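Local coordinates for down syndrome cell adhesion molecule, isoform AK (Drosophila melanogaster, PDB 4WVR), which probably mediates homophilic cell adhesion, with its seventh immunoglobulin domain taking part in homodimer recognition, at residues 50-62 against 69-82. Numbering follows the deposited sequence.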
loop_
_atom_site.group_PDB
_atom_site.type_symbol
_atom_site.label_atom_id
_atom_site.label_comp_id
_atom_site.label_asym_id
_atom_site.label_seq_id
_atom_site.Cartn_x
_atom_site.Cartn_y
_atom_site.Cartn_z
ATOM N N ILE A 50 -11.713 -1.861 -13.180
ATOM C CA ILE A 50 -12.223 -1.996 -11.825
ATOM C C ILE A 50 -12.578 -0.634 -11.262
ATOM O O ILE A 50 -11.827 0.325 -11.427
ATOM C CB ILE A 50 -11.198 -2.641 -10.869
ATOM C CG1 ILE A 50 -10.354 -3.696 -11.578
ATOM C CG2 ILE A 50 -11.901 -3.224 -9.648
ATOM C CD1 ILE A 50 -9.202 -4.176 -10.723
ATOM N N ILE A 51 -13.717 -0.551 -10.587
ATOM C CA ILE A 51 -14.065 0.653 -9.850
ATOM C C ILE A 51 -14.121 0.314 -8.370
ATOM O O ILE A 51 -14.222 -0.858 -8.006
ATOM C CB ILE A 51 -15.413 1.241 -10.305
ATOM C CG1 ILE A 51 -16.542 0.246 -10.035
ATOM C CG2 ILE A 51 -15.355 1.615 -11.779
ATOM C CD1 ILE A 51 -17.901 0.733 -10.462
ATOM N N ASN A 52 -14.046 1.340 -7.527
ATOM C CA ASN A 52 -14.081 1.167 -6.079
ATOM C C ASN A 52 -15.282 0.337 -5.622
ATOM O O ASN A 52 -16.431 0.671 -5.921
ATOM C CB ASN A 52 -14.098 2.536 -5.395
ATOM C CG ASN A 52 -13.972 2.441 -3.888
ATOM O OD1 ASN A 52 -13.360 1.513 -3.357
ATOM N ND2 ASN A 52 -14.552 3.408 -3.187
ATOM N N GLY A 53 -15.004 -0.757 -4.919
ATOM C CA GLY A 53 -16.046 -1.624 -4.401
ATOM C C GLY A 53 -16.369 -2.826 -5.274
ATOM O O GLY A 53 -16.943 -3.803 -4.797
ATOM N N GLU A 54 -16.003 -2.756 -6.551
ATOM C CA GLU A 54 -16.331 -3.815 -7.504
ATOM C C GLU A 54 -15.628 -5.129 -7.167
ATOM O O GLU A 54 -14.413 -5.158 -6.952
ATOM C CB GLU A 54 -15.976 -3.376 -8.927
ATOM C CG GLU A 54 -16.329 -4.388 -10.005
ATOM C CD GLU A 54 -16.154 -3.836 -11.409
ATOM O OE1 GLU A 54 -15.856 -2.626 -11.547
ATOM O OE2 GLU A 54 -16.320 -4.614 -12.375
ATOM N N GLU A 55 -16.405 -6.211 -7.122
ATOM C CA GLU A 55 -15.912 -7.531 -6.725
ATOM C C GLU A 55 -15.247 -7.491 -5.346
ATOM O O GLU A 55 -14.345 -8.276 -5.057
ATOM C CB GLU A 55 -14.930 -8.084 -7.764
ATOM C CG GLU A 55 -15.547 -8.382 -9.124
ATOM C CD GLU A 55 -16.575 -9.499 -9.078
ATOM O OE1 GLU A 55 -16.322 -10.518 -8.401
ATOM O OE2 GLU A 55 -17.636 -9.357 -9.721
ATOM N N GLY A 56 -15.698 -6.571 -4.500
ATOM C CA GLY A 56 -15.153 -6.431 -3.162
ATOM C C GLY A 56 -13.737 -5.886 -3.144
ATOM O O GLY A 56 -12.980 -6.141 -2.209
ATOM N N ILE A 57 -13.379 -5.133 -4.180
ATOM C CA ILE A 57 -12.053 -4.533 -4.277
ATOM C C ILE A 57 -12.090 -3.037 -3.982
ATOM O O ILE A 57 -12.791 -2.283 -4.662
ATOM C CB ILE A 57 -11.443 -4.741 -5.676
ATOM C CG1 ILE A 57 -11.305 -6.233 -5.980
ATOM C CG2 ILE A 57 -10.095 -4.037 -5.782
ATOM C CD1 ILE A 57 -10.844 -6.518 -7.394
ATOM N N THR A 58 -11.339 -2.610 -2.971
ATOM C CA THR A 58 -11.255 -1.192 -2.634
ATOM C C THR A 58 -10.209 -0.476 -3.486
ATOM O O THR A 58 -9.088 -0.955 -3.645
ATOM C CB THR A 58 -10.913 -0.980 -1.140
ATOM O OG1 THR A 58 -11.908 -1.608 -0.319
ATOM C CG2 THR A 58 -10.855 0.504 -0.812
ATOM N N ILE A 59 -10.590 0.672 -4.035
ATOM C CA ILE A 59 -9.675 1.507 -4.803
ATOM C C ILE A 59 -9.794 2.953 -4.332
ATOM O O ILE A 59 -10.892 3.506 -4.292
ATOM C CB ILE A 59 -9.971 1.428 -6.313
ATOM C CG1 ILE A 59 -9.703 0.013 -6.835
ATOM C CG2 ILE A 59 -9.148 2.449 -7.079
ATOM C CD1 ILE A 59 -10.033 -0.174 -8.297
ATOM N N LEU A 60 -8.670 3.564 -3.969
ATOM C CA LEU A 60 -8.691 4.942 -3.486
ATOM C C LEU A 60 -7.514 5.763 -3.997
ATOM O O LEU A 60 -6.354 5.369 -3.850
ATOM C CB LEU A 60 -8.703 4.974 -1.954
ATOM C CG LEU A 60 -8.634 6.379 -1.349
ATOM C CD1 LEU A 60 -9.915 7.143 -1.645
ATOM C CD2 LEU A 60 -8.371 6.321 0.150
ATOM N N LYS A 61 -7.815 6.912 -4.594
ATOM C CA LYS A 61 -6.773 7.865 -4.947
ATOM C C LYS A 61 -6.299 8.593 -3.695
ATOM O O LYS A 61 -6.971 9.490 -3.193
ATOM C CB LYS A 61 -7.264 8.866 -5.992
ATOM C CG LYS A 61 -6.137 9.655 -6.638
ATOM C CD LYS A 61 -6.049 9.381 -8.127
ATOM C CE LYS A 61 -5.063 10.321 -8.814
ATOM N NZ LYS A 61 -5.579 11.710 -8.931
ATOM N N LEU A 62 -5.128 8.202 -3.209
ATOM C CA LEU A 62 -4.615 8.681 -1.933
ATOM C C LEU A 62 -4.005 10.077 -2.044
ATOM O O LEU A 62 -4.016 10.854 -1.088
ATOM C CB LEU A 62 -3.574 7.696 -1.399
ATOM C CG LEU A 62 -3.059 7.924 0.022
ATOM C CD1 LEU A 62 -4.198 7.809 1.013
ATOM C CD2 LEU A 62 -1.947 6.941 0.356
ATOM N N LEU A 69 -4.895 0.011 -3.801
ATOM C CA LEU A 69 -5.856 -1.060 -4.021
ATOM C C LEU A 69 -5.821 -2.010 -2.829
ATOM O O LEU A 69 -4.749 -2.395 -2.369
ATOM C CB LEU A 69 -5.555 -1.802 -5.329
ATOM C CG LEU A 69 -6.535 -2.893 -5.781
ATOM C CD1 LEU A 69 -6.623 -2.935 -7.293
ATOM C CD2 LEU A 69 -6.120 -4.260 -5.238
ATOM N N ASN A 70 -6.997 -2.366 -2.321
ATOM C CA ASN A 70 -7.096 -3.308 -1.210
ATOM C C ASN A 70 -8.174 -4.351 -1.455
ATOM O O ASN A 70 -9.276 -4.031 -1.899
ATOM C CB ASN A 70 -7.380 -2.573 0.109
ATOM C CG ASN A 70 -7.416 -3.511 1.306
ATOM O OD1 ASN A 70 -8.472 -3.754 1.894
ATOM N ND2 ASN A 70 -6.258 -4.054 1.666
ATOM N N ILE A 71 -7.843 -5.604 -1.171
ATOM C CA ILE A 71 -8.829 -6.671 -1.199
ATOM C C ILE A 71 -9.002 -7.171 0.224
ATOM O O ILE A 71 -8.187 -7.952 0.717
ATOM C CB ILE A 71 -8.410 -7.820 -2.127
ATOM C CG1 ILE A 71 -8.069 -7.277 -3.517
ATOM C CG2 ILE A 71 -9.514 -8.871 -2.199
ATOM C CD1 ILE A 71 -7.561 -8.338 -4.478
ATOM N N ALA A 72 -10.055 -6.694 0.884
ATOM C CA ALA A 72 -10.256 -6.936 2.311
ATOM C C ALA A 72 -10.336 -8.422 2.657
ATOM O O ALA A 72 -9.799 -8.857 3.678
ATOM C CB ALA A 72 -11.512 -6.218 2.784
ATOM N N ALA A 73 -11.012 -9.189 1.807
ATOM C CA ALA A 73 -11.126 -10.635 1.979
ATOM C C ALA A 73 -10.958 -11.327 0.633
ATOM O O ALA A 73 -11.890 -11.371 -0.171
ATOM C CB ALA A 73 -12.461 -11.002 2.606
ATOM N N VAL A 74 -9.767 -11.862 0.392
ATOM C CA VAL A 74 -9.449 -12.481 -0.889
ATOM C C VAL A 74 -10.261 -13.749 -1.135
ATOM O O VAL A 74 -10.308 -14.641 -0.291
ATOM C CB VAL A 74 -7.950 -12.828 -0.987
ATOM C CG1 VAL A 74 -7.673 -13.666 -2.229
ATOM C CG2 VAL A 74 -7.104 -11.554 -0.990
ATOM N N GLU A 75 -10.908 -13.805 -2.293
ATOM C CA GLU A 75 -11.563 -15.016 -2.772
ATOM C C GLU A 75 -10.864 -15.480 -4.045
ATOM O O GLU A 75 -10.029 -14.761 -4.599
ATOM C CB GLU A 75 -13.048 -14.767 -3.037
ATOM C CG GLU A 75 -13.843 -14.347 -1.810
ATOM C CD GLU A 75 -15.252 -13.911 -2.157
ATOM O OE1 GLU A 75 -15.528 -13.692 -3.357
ATOM O OE2 GLU A 75 -16.084 -13.790 -1.233
ATOM N N GLN A 76 -11.204 -16.673 -4.517
ATOM C CA GLN A 76 -10.580 -17.202 -5.724
ATOM C C GLN A 76 -10.984 -16.399 -6.959
ATOM O O GLN A 76 -10.290 -16.414 -7.974
ATOM C CB GLN A 76 -10.936 -18.682 -5.897
ATOM C CG GLN A 76 -10.357 -19.565 -4.799
ATOM C CD GLN A 76 -10.399 -21.037 -5.145
ATOM O OE1 GLN A 76 -10.721 -21.412 -6.273
ATOM N NE2 GLN A 76 -10.049 -21.883 -4.182
ATOM N N ASP A 77 -12.102 -15.687 -6.858
ATOM C CA ASP A 77 -12.561 -14.795 -7.920
ATOM C C ASP A 77 -11.586 -13.644 -8.191
ATOM O O ASP A 77 -11.642 -13.006 -9.242
ATOM C CB ASP A 77 -13.936 -14.224 -7.566
ATOM C CG ASP A 77 -15.075 -15.123 -8.006
ATOM O OD1 ASP A 77 -14.809 -16.283 -8.386
ATOM O OD2 ASP A 77 -16.237 -14.667 -7.970
ATOM N N HIS A 78 -10.700 -13.379 -7.237
ATOM C CA HIS A 78 -9.770 -12.256 -7.347
ATOM C C HIS A 78 -8.495 -12.647 -8.082
ATOM O O HIS A 78 -7.575 -11.840 -8.237
ATOM C CB HIS A 78 -9.447 -11.712 -5.956
ATOM C CG HIS A 78 -10.613 -11.057 -5.287
ATOM N ND1 HIS A 78 -11.066 -11.432 -4.041
ATOM C CD2 HIS A 78 -11.425 -10.053 -5.695
ATOM C CE1 HIS A 78 -12.105 -10.687 -3.710
ATOM N NE2 HIS A 78 -12.345 -9.843 -4.697
ATOM N N ARG A 79 -8.458 -13.894 -8.539
ATOM C CA ARG A 79 -7.346 -14.417 -9.326
ATOM C C ARG A 79 -7.077 -13.613 -10.590
ATOM O O ARG A 79 -8.006 -13.252 -11.318
ATOM C CB ARG A 79 -7.626 -15.863 -9.722
ATOM C CG ARG A 79 -6.913 -16.893 -8.892
ATOM C CD ARG A 79 -7.278 -18.271 -9.393
ATOM N NE ARG A 79 -7.302 -19.259 -8.323
ATOM C CZ ARG A 79 -8.222 -20.210 -8.215
ATOM N NH1 ARG A 79 -9.200 -20.291 -9.108
ATOM N NH2 ARG A 79 -8.165 -21.075 -7.215
ATOM N N GLY A 80 -5.804 -13.345 -10.863
ATOM C CA GLY A 80 -5.435 -12.763 -12.135
ATOM C C GLY A 80 -4.481 -11.590 -12.084
ATOM O O GLY A 80 -3.856 -11.306 -11.059
ATOM N N VAL A 81 -4.379 -10.902 -13.215
ATOM C CA VAL A 81 -3.419 -9.821 -13.379
ATOM C C VAL A 81 -4.022 -8.470 -13.014
ATOM O O VAL A 81 -4.970 -8.010 -13.648
ATOM C CB VAL A 81 -2.896 -9.759 -14.827
ATOM C CG1 VAL A 81 -1.798 -8.710 -14.954
ATOM C CG2 VAL A 81 -2.388 -11.127 -15.263
ATOM N N PHE A 82 -3.469 -7.840 -11.983
ATOM C CA PHE A 82 -3.867 -6.488 -11.621
ATOM C C PHE A 82 -2.951 -5.489 -12.307
ATOM O O PHE A 82 -1.731 -5.562 -12.180
ATOM C CB PHE A 82 -3.831 -6.288 -10.105
ATOM C CG PHE A 82 -4.930 -7.005 -9.376
ATOM C CD1 PHE A 82 -4.799 -8.338 -9.036
ATOM C CD2 PHE A 82 -6.094 -6.340 -9.029
ATOM C CE1 PHE A 82 -5.812 -9.000 -8.367
ATOM C CE2 PHE A 82 -7.109 -6.995 -8.361
ATOM C CZ PHE A 82 -6.967 -8.326 -8.029
HETATM O O HOH W 1 -11.904 -4.702 -0.229
HETATM O O HOH W 2 -13.071 -8.042 -0.236
HETATM O O HOH W 3 -10.816 -2.324 1.987
#
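Ile-57 is the main bump of this contact. Its CG2 fills the hollow at the fork of Leu-69, 3.7 Å from Leu-69 CG and nearly as close to both methyls. Ile-57 CG1 and CD1 lie between two rings. CG1 runs along the His-78 ring, 3.8 Å from His-78 CD2. CD1 reaches the Phe-82 ring at its edge, in plane, 3.9 Å from Phe-82 CE2. Ile-57 CG1 lies anti to its carbonyl carbon (chi1 -60°), which sends the longer branch to the rings and leaves CG2 for the leucine. Ile-50 CD1 adds a second bump at Phe-82, 4.1 Å from CD2.

His-78, at the end of the 3-10 segment 76-78, bonds the loop that leads into strand 57-63. Its NE2 donates to Glu-55 O at 2.6 Å, with the acceptor in the ring plane. ND1 accepts from Glu-75 N, so both ring nitrogens are held and the ring's rotation is fixed. Ile-71 CG2 lies over one face, toward the rim. Replacing His-78 by an alanine would probably leave Glu-55 O without this donor and open a gap beside Ile-57 CG1.

Thr-58 and Asn-70 form an antiparallel hydrogen-bonded pair, Thr-58 N to Asn-70 O 2.7 Å and Asn-70 N to Thr-58 O 2.8 Å. A water bridges Thr-58 OG1 and Asn-70 OD1, while Asn-70 ND2 bonds Asn-25. Leu-62 of the second subunit packs on Thr-58, and Thr-66 of that subunit on Asn-70.

The hairpin of strands 57-63 and 66-71 belongs to one sheet of the immunoglobulin sandwich. Phe-82 meets it from the other sheet, packed against Leu-45 and Leu-99.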